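Local coordinates for protein periplasmic beta-glucosidase (Pseudomonas aeruginosa, PDB 6R5T) that probably hydrolyses terminal, non-reducing beta-D-glucosyl residues, releasing beta-D-glucose, as a periplasmic enzyme of glycoside hydrolase family 3, at residues D393-W398 with S541-G546; T86-S91 with Q353-V358. The protein carries 1 engineered substitution. One frame throughout, in Å; residues are numbered along the deposited sequence. Where two conformers were deposited one is given.

Interaction 1 (D393-W398 with S541-G546); sequences DVIGSW and SGTEGG. With BGC (beta-D-glucopyranose), chain C.
The carbonyl oxygen of Val-394 takes a hydrogen bond from the backbone of Gly-542, N to O 2.8 Å with an N-H...O angle of 154°. The donor sits above the carbonyl plane, some 38° out of it, and not on a lone pair. The amide N of Ser-541 also lies near this oxygen, but its angle is too poor for a bond.

Two connections of the alpha/beta sandwich of the C-terminal domain meet here: the short helix 391-394, after strand 380-384, and the turn after strand 534-537 that leads into helix 545-553. That turn is a type I beta turn from Gly-542 to Gly-545, closed by Gly-545 N bonding to Gly-542 O. The backbones run close, with Ile-395 CA 4.0 Å from Gly-542 CA.

Val-394 lies over the turn. With chi1 at 70°, its CG2 stands anti to the backbone N, beside the carbonyl carbon, and rests 3.5 Å from Gly-542 O and 4.0 Å from Gly-545 CA. Ile-395 uses its short branch: CG2 reaches Thr-543 N at 4.1 Å, while CG1 and CD1 lead away from the turn. The Thr-543 hydroxyl is hydrogen-bonded to Ile-87 N of the barrel loop.

Past the helix, Gly-396 turns the chain at positive phi, and residues 396-398 run away from the turn towards the sugar site. At the start of the segment, Asp-393 bonds through its carboxylate to Ser-390 OG and Gln-481 N. The glucose is hydrogen-bonded by Asp-79, Arg-137, Lys-176, His-177 and Glu-486, and Trp-398 meets it obliquely, with ring atom CH2 3.9 Å from glucose C4.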
ATOM      1  N   ASP A 393      -6.754  25.865 -14.758  1.00 14.72           N
ATOM      2  CA  ASP A 393      -5.944  24.651 -14.507  1.00 16.19           C
ATOM      3  C   ASP A 393      -4.435  24.937 -14.591  1.00 15.74           C
ATOM      4  O   ASP A 393      -3.659  24.331 -13.829  1.00 16.77           O
ATOM      5  CB  ASP A 393      -6.371  23.539 -15.446  1.00 16.37           C
ATOM      6  CG  ASP A 393      -7.793  23.108 -15.109  1.00 17.37           C
ATOM      7  OD1 ASP A 393      -8.066  22.771 -13.956  1.00 16.94           O
ATOM      8  OD2 ASP A 393      -8.661  23.306 -15.961  1.00 18.71           O
ATOM      9  N   VAL A 394      -4.015  25.862 -15.451  1.00 15.37           N
ATOM     10  CA  VAL A 394      -2.558  26.015 -15.686  1.00 16.12           C
ATOM     11  C   VAL A 394      -1.882  26.508 -14.413  1.00 16.79           C
ATOM     12  O   VAL A 394      -0.715  26.134 -14.185  1.00 16.66           O
ATOM     13  CB  VAL A 394      -2.258  26.867 -16.918  1.00 16.08           C
ATOM     14  CG1 VAL A 394      -2.628  28.332 -16.675  1.00 17.58           C
ATOM     15  CG2 VAL A 394      -0.800  26.701 -17.360  1.00 17.30           C
ATOM     16  N   ILE A 395      -2.580  27.237 -13.530  1.00 16.61           N
ATOM     17  CA  ILE A 395      -1.947  27.722 -12.272  1.00 17.61           C
ATOM     18  C   ILE A 395      -1.904  26.639 -11.201  1.00 18.79           C
ATOM     19  O   ILE A 395      -1.289  26.888 -10.180  1.00 18.23           O
ATOM     20  CB  ILE A 395      -2.582  29.036 -11.757  1.00 16.31           C
ATOM     21  CG1 ILE A 395      -4.048  28.905 -11.350  1.00 18.84           C
ATOM     22  CG2 ILE A 395      -2.367  30.102 -12.786  1.00 17.21           C
ATOM     23  CD1 ILE A 395      -4.590  30.149 -10.686  1.00 19.22           C
ATOM     24  N   GLY A 396      -2.591  25.513 -11.379  1.00 16.15           N
ATOM     25  CA  GLY A 396      -2.477  24.374 -10.472  1.00 15.91           C
ATOM     26  C   GLY A 396      -3.307  24.500  -9.219  1.00 16.36           C
ATOM     27  O   GLY A 396      -4.058  25.497  -9.047  1.00 18.28           O
ATOM     28  N   SER A 397      -3.218  23.480  -8.382  1.00 15.98           N
ATOM     29  CA  SER A 397      -3.758  23.534  -7.017  1.00 18.06           C
ATOM     30  C   SER A 397      -2.850  24.407  -6.133  1.00 16.08           C
ATOM     31  O   SER A 397      -1.688  24.656  -6.515  1.00 19.03           O
ATOM     32  CB  SER A 397      -3.938  22.160  -6.459  1.00 21.06           C
ATOM     33  OG  SER A 397      -2.662  21.584  -6.287  1.00 26.27           O
ATOM     34  N   TRP A 398      -3.390  24.861  -5.009  1.00 17.02           N
ATOM     35  CA  TRP A 398      -2.707  25.711  -3.995  1.00 16.73           C
ATOM     36  C   TRP A 398      -2.054  26.882  -4.730  1.00 16.28           C
ATOM     37  O   TRP A 398      -0.841  27.127  -4.599  1.00 14.75           O
ATOM     38  CB  TRP A 398      -1.730  24.918  -3.118  1.00 19.11           C
ATOM     39  CG  TRP A 398      -2.422  23.915  -2.207  1.00 21.20           C
ATOM     40  CD1 TRP A 398      -2.391  22.555  -2.327  1.00 20.44           C
ATOM     41  CD2 TRP A 398      -3.215  24.177  -1.026  1.00 23.65           C
ATOM     42  NE1 TRP A 398      -3.188  21.967  -1.356  1.00 21.55           N
ATOM     43  CE2 TRP A 398      -3.667  22.935  -0.524  1.00 22.77           C
ATOM     44  CE3 TRP A 398      -3.593  25.338  -0.334  1.00 25.23           C
ATOM     45  CZ2 TRP A 398      -4.466  22.831   0.615  1.00 25.67           C
ATOM     46  CZ3 TRP A 398      -4.400  25.236   0.778  1.00 24.04           C
ATOM     47  CH2 TRP A 398      -4.848  24.000   1.243  1.00 24.97           C
ATOM     48  N   SER A 541       1.942  24.383 -15.006  1.00 12.90           N
ATOM     49  CA  SER A 541       3.194  25.179 -15.186  0.64 13.58           C
ATOM     50  C   SER A 541       3.063  26.653 -14.753  1.00 14.74           C
ATOM     51  O   SER A 541       4.059  27.378 -14.856  1.00 14.97           O
ATOM     52  CB  SER A 541       3.693  25.045 -16.590  0.64 14.67           C
ATOM     53  OG  SER A 541       4.494  23.866 -16.697  0.64 14.90           O
ATOM     54  N   GLY A 542       1.895  27.076 -14.266  1.00 13.35           N
ATOM     55  CA  GLY A 542       1.785  28.400 -13.608  1.00 13.33           C
ATOM     56  C   GLY A 542       1.328  29.512 -14.518  1.00 12.88           C
ATOM     57  O   GLY A 542       0.884  29.302 -15.652  1.00 12.72           O
ATOM     58  N   THR A 543       1.468  30.736 -14.014  1.00 12.54           N
ATOM     59  CA  THR A 543       0.957  31.961 -14.678  1.00 14.72           C
ATOM     60  C   THR A 543       1.544  32.111 -16.089  1.00 14.27           C
ATOM     61  O   THR A 543       0.802  32.555 -16.959  1.00 15.14           O
ATOM     62  CB  THR A 543       1.359  33.159 -13.822  1.00 14.78           C
ATOM     63  OG1 THR A 543       0.677  33.066 -12.569  1.00 14.76           O
ATOM     64  CG2 THR A 543       1.013  34.477 -14.476  1.00 16.45           C
ATOM     65  N   GLU A 544       2.802  31.742 -16.300  1.00 15.20           N
ATOM     66  CA  GLU A 544       3.446  31.832 -17.625  1.00 16.02           C
ATOM     67  C   GLU A 544       3.508  30.465 -18.279  1.00 15.25           C
ATOM     68  O   GLU A 544       4.245  30.312 -19.268  1.00 15.59           O
ATOM     69  CB  GLU A 544       4.817  32.463 -17.443  1.00 16.52           C
ATOM     70  CG  GLU A 544       4.732  33.968 -17.274  1.00 17.61           C
ATOM     71  CD  GLU A 544       4.294  34.706 -18.531  1.00 20.15           C
ATOM     72  OE1 GLU A 544       4.849  34.373 -19.593  1.00 19.93           O
ATOM     73  OE2 GLU A 544       3.363  35.574 -18.471  1.00 22.57           O
ATOM     74  N   GLY A 545       2.709  29.499 -17.804  1.00 15.58           N
ATOM     75  CA  GLY A 545       2.857  28.134 -18.299  1.00 15.19           C
ATOM     76  C   GLY A 545       2.765  28.043 -19.811  1.00 14.82           C
ATOM     77  O   GLY A 545       3.575  27.385 -20.444  1.00 14.65           O
ATOM     78  N   GLY A 546       1.764  28.656 -20.407  1.00 15.43           N
ATOM     79  CA  GLY A 546       1.543  28.499 -21.853  1.00 16.24           C
ATOM     80  C   GLY A 546       2.701  29.079 -22.638  1.00 15.99           C
ATOM     81  O   GLY A 546       3.030  28.528 -23.689  1.00 15.52           O
TER
HETATM   82  C2  BGC C   1      -2.422  24.213   4.764  1.00 24.31           C
HETATM   83  C3  BGC C   1      -3.585  24.632   5.686  1.00 26.51           C
HETATM   84  C4  BGC C   1      -4.836  23.879   5.157  1.00 26.68           C
HETATM   85  C5  BGC C   1      -4.532  22.376   5.286  1.00 26.59           C
HETATM   86  C6  BGC C   1      -5.644  21.502   4.751  1.00 26.36           C
HETATM   87  C1  BGC C   1      -2.271  22.688   4.805  1.00 23.39           C
HETATM   88  O1  BGC C   1      -1.287  22.412   3.858  1.00 21.73           O
HETATM   89  O2  BGC C   1      -1.167  24.789   5.107  1.00 23.90           O
HETATM   90  O3  BGC C   1      -3.796  26.051   5.550  1.00 27.70           O
HETATM   91  O4  BGC C   1      -5.945  24.234   6.000  1.00 27.37           O
HETATM   92  O5  BGC C   1      -3.489  22.060   4.412  1.00 23.06           O
HETATM   93  O6  BGC C   1      -5.309  20.122   4.935  1.00 24.20           O

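Interaction 2 (T86-S91 with Q353-V358); sequences TIFPIS and QAAREV
At the junction of the barrel and the C-terminal alpha/beta domain of this three-domain glycosidase, the loop that follows barrel strand 75-78 packs against helix 352-362, which leads into strand 364-368 of the C-terminal sheet. The contact is apolar and buried, with no hydrogen bond between the two segments.

Phe-88 does most of the work. Its CE1 corner lies against the helix backbone, 3.6 Å from Ala-355 CA, and meets Ala-354 CB at 4.1 Å. Val-358 comes to the ring at its edge, with CB 3.8 Å from Phe-88 CD1, and the two side chains cross at about a right angle. The valine has CG1 anti to its own N (chi1 164°), which brings that methyl to Pro-89 CD at 4.0 Å.

One turn back along the helix, the methyl of Ala-355 meets Thr-86 CG2 tip to tip at 3.5 Å. The threonine hydroxyl is occupied by other partners, Glu-113 and the backbone N of His-351. Phe-88 also touches Ser-106 and Ile-109 of helix 100-116, so its ring packs on two helices. The arrangement is consistent with the barrel-to-sandwich interface of family 3 glycoside hydrolases.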
ATOM      1  N   THR A  86       2.354  35.828  -8.765  1.00 13.32           N
ATOM      2  CA  THR A  86       2.978  35.193  -9.938  1.00 14.43           C
ATOM      3  C   THR A  86       3.129  33.708  -9.575  1.00 13.69           C
ATOM      4  O   THR A  86       3.910  33.385  -8.679  1.00 14.92           O
ATOM      5  CB  THR A  86       4.319  35.785 -10.321  1.00 17.41           C
ATOM      6  OG1 THR A  86       4.199  37.196 -10.470  1.00 16.79           O
ATOM      7  CG2 THR A  86       4.818  35.170 -11.584  1.00 18.58           C
ATOM      8  N   ILE A  87       2.350  32.866 -10.232  1.00 13.28           N
ATOM      9  CA  ILE A  87       2.353  31.424  -9.878  1.00 14.17           C
ATOM     10  C   ILE A  87       3.383  30.693 -10.729  1.00 12.77           C
ATOM     11  O   ILE A  87       3.363  30.734 -11.952  1.00 13.19           O
ATOM     12  CB  ILE A  87       0.940  30.862  -9.990  1.00 13.75           C
ATOM     13  CG1 ILE A  87      -0.068  31.705  -9.193  1.00 13.75           C
ATOM     14  CG2 ILE A  87       0.955  29.408  -9.557  1.00 13.53           C
ATOM     15  CD1 ILE A  87       0.377  32.053  -7.764  1.00 13.90           C
ATOM     16  N   PHE A  88       4.273  29.994 -10.052  1.00 12.94           N
ATOM     17  CA  PHE A  88       5.262  29.112 -10.643  1.00 12.66           C
ATOM     18  C   PHE A  88       4.613  27.756 -10.853  1.00 12.04           C
ATOM     19  O   PHE A  88       3.516  27.474 -10.409  1.00 12.95           O
ATOM     20  CB  PHE A  88       6.491  29.056  -9.736  1.00 13.21           C
ATOM     21  CG  PHE A  88       7.207  30.381  -9.637  1.00 14.44           C
ATOM     22  CD1 PHE A  88       8.162  30.752 -10.567  1.00 15.63           C
ATOM     23  CD2 PHE A  88       6.888  31.274  -8.635  1.00 13.96           C
ATOM     24  CE1 PHE A  88       8.760  32.006 -10.518  1.00 16.38           C
ATOM     25  CE2 PHE A  88       7.483  32.529  -8.574  1.00 15.52           C
ATOM     26  CZ  PHE A  88       8.424  32.890  -9.519  1.00 17.07           C
ATOM     27  N   PRO A  89       5.323  26.841 -11.523  1.00 12.01           N
ATOM     28  CA  PRO A  89       4.826  25.460 -11.553  1.00 11.39           C
ATOM     29  C   PRO A  89       4.584  24.933 -10.146  1.00 12.31           C
ATOM     30  O   PRO A  89       5.235  25.349  -9.201  1.00 12.66           O
ATOM     31  CB  PRO A  89       5.974  24.664 -12.193  1.00 13.10           C
ATOM     32  CG  PRO A  89       6.670  25.708 -13.060  1.00 13.13           C
ATOM     33  CD  PRO A  89       6.554  26.993 -12.269  1.00 12.72           C
ATOM     34  N   ILE A  90       3.691  23.957 -10.072  1.00 11.44           N
ATOM     35  CA  ILE A  90       3.554  23.140  -8.858  1.00 11.80           C
ATOM     36  C   ILE A  90       4.884  22.590  -8.451  1.00 12.47           C
ATOM     37  O   ILE A  90       5.791  22.383  -9.272  1.00 11.83           O
ATOM     38  CB  ILE A  90       2.449  22.079  -9.023  1.00 11.78           C
ATOM     39  CG1 ILE A  90       2.707  21.170 -10.237  1.00 12.30           C
ATOM     40  CG2 ILE A  90       1.099  22.714  -9.115  1.00 12.27           C
ATOM     41  CD1 ILE A  90       1.992  19.850 -10.178  1.00 12.18           C
ATOM     42  N   SER A  91       5.035  22.299  -7.152  1.00 13.41           N
ATOM     43  CA  SER A  91       6.313  21.793  -6.605  1.00 14.50           C
ATOM     44  C   SER A  91       6.809  20.568  -7.366  1.00 13.81           C
ATOM     45  O   SER A  91       7.998  20.432  -7.550  1.00 13.91           O
ATOM     46  CB  SER A  91       6.205  21.525  -5.125  1.00 16.79           C
ATOM     47  OG  SER A  91       5.977  22.740  -4.457  1.00 20.37           O
ATOM     48  N   GLN A 353       8.840  37.325 -16.102  1.00 17.77           N
ATOM     49  CA  GLN A 353      10.072  36.764 -16.673  1.00 22.16           C
ATOM     50  C   GLN A 353      10.543  35.607 -15.778  1.00 20.53           C
ATOM     51  O   GLN A 353      10.922  34.569 -16.324  1.00 20.49           O
ATOM     52  CB  GLN A 353      11.193  37.795 -16.792  1.00 25.58           C
ATOM     53  CG  GLN A 353      12.443  37.157 -17.382  1.00 30.06           C
ATOM     54  CD  GLN A 353      13.668  38.038 -17.473  1.00 37.32           C
ATOM     55  OE1 GLN A 353      14.688  37.649 -18.058  1.00 44.48           O
ATOM     56  NE2 GLN A 353      13.595  39.210 -16.863  1.00 40.64           N
ATOM     57  N   ALA A 354      10.519  35.748 -14.461  1.00 19.38           N
ATOM     58  CA  ALA A 354      10.978  34.660 -13.564  1.00 20.17           C
ATOM     59  C   ALA A 354      10.042  33.459 -13.744  1.00 18.48           C
ATOM     60  O   ALA A 354      10.553  32.314 -13.835  1.00 18.47           O
ATOM     61  CB  ALA A 354      11.023  35.078 -12.114  1.00 20.26           C
ATOM     62  N   ALA A 355       8.736  33.681 -13.829  1.00 16.28           N
ATOM     63  CA  ALA A 355       7.789  32.533 -13.925  1.00 16.73           C
ATOM     64  C   ALA A 355       8.041  31.786 -15.228  1.00 16.93           C
ATOM     65  O   ALA A 355       7.976  30.549 -15.236  1.00 16.77           O
ATOM     66  CB  ALA A 355       6.358  32.987 -13.855  1.00 16.48           C
ATOM     67  N   ARG A 356       8.271  32.509 -16.322  1.00 16.18           N
ATOM     68  CA  ARG A 356       8.455  31.863 -17.647  1.00 17.42           C
ATOM     69  C   ARG A 356       9.773  31.090 -17.628  1.00 16.82           C
ATOM     70  O   ARG A 356       9.808  29.928 -18.099  1.00 15.76           O
ATOM     71  CB  ARG A 356       8.397  32.940 -18.746  1.00 16.56           C
ATOM     72  CG  ARG A 356       8.442  32.360 -20.155  1.00 17.25           C
ATOM     73  CD  ARG A 356       8.173  33.467 -21.145  1.00 19.28           C
ATOM     74  NE  ARG A 356       8.219  33.019 -22.513  1.00 18.30           N
ATOM     75  CZ  ARG A 356       7.736  33.722 -23.526  1.00 19.52           C
ATOM     76  NH1 ARG A 356       7.147  34.876 -23.283  1.00 21.37           N
ATOM     77  NH2 ARG A 356       7.825  33.265 -24.762  1.00 18.86           N
ATOM     78  N   GLU A 357      10.852  31.690 -17.116  1.00 15.64           N
ATOM     79  CA  GLU A 357      12.184  31.008 -17.084  1.00 16.02           C
ATOM     80  C   GLU A 357      12.114  29.767 -16.190  1.00 17.52           C
ATOM     81  O   GLU A 357      12.672  28.731 -16.550  1.00 16.75           O
ATOM     82  CB  GLU A 357      13.270  31.977 -16.655  1.00 19.62           C
ATOM     83  CG  GLU A 357      13.485  32.999 -17.770  1.00 22.74           C
ATOM     84  CD  GLU A 357      14.522  34.081 -17.552  1.00 27.04           C
ATOM     85  OE1 GLU A 357      14.984  34.249 -16.429  1.00 29.13           O
ATOM     86  OE2 GLU A 357      14.827  34.790 -18.551  1.00 27.11           O
ATOM     87  N   VAL A 358      11.484  29.880 -15.037  1.00 15.15           N
ATOM     88  CA  VAL A 358      11.403  28.730 -14.106  1.00 15.90           C
ATOM     89  C   VAL A 358      10.541  27.647 -14.751  1.00 15.39           C
ATOM     90  O   VAL A 358      10.910  26.456 -14.702  1.00 16.09           O
ATOM     91  CB  VAL A 358      10.863  29.176 -12.735  1.00 14.53           C
ATOM     92  CG1 VAL A 358      10.400  27.985 -11.917  1.00 13.68           C
ATOM     93  CG2 VAL A 358      11.912  29.995 -11.966  1.00 15.76           C
TER

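Overall arrangement
From the N terminus, the chain first passes through 86-91, in the loop after the third barrel strand, and only after the remaining barrel does 353-358 return to meet it, closing a loop of 261 residues. Interaction 2 is complete before interaction 1 opens, so the two follow in series and neither encloses the other. Interaction 1 then closes 142 residues of the C-terminal domain. Their centres lie 8 Å apart and they touch: Thr-543 N and Ile-87 O form a probable hydrogen bond, and Pro-89 packs on Ser-541 O. Together they tie the barrel loop, helix 352-362 and the C-terminal sandwich into one buried patch.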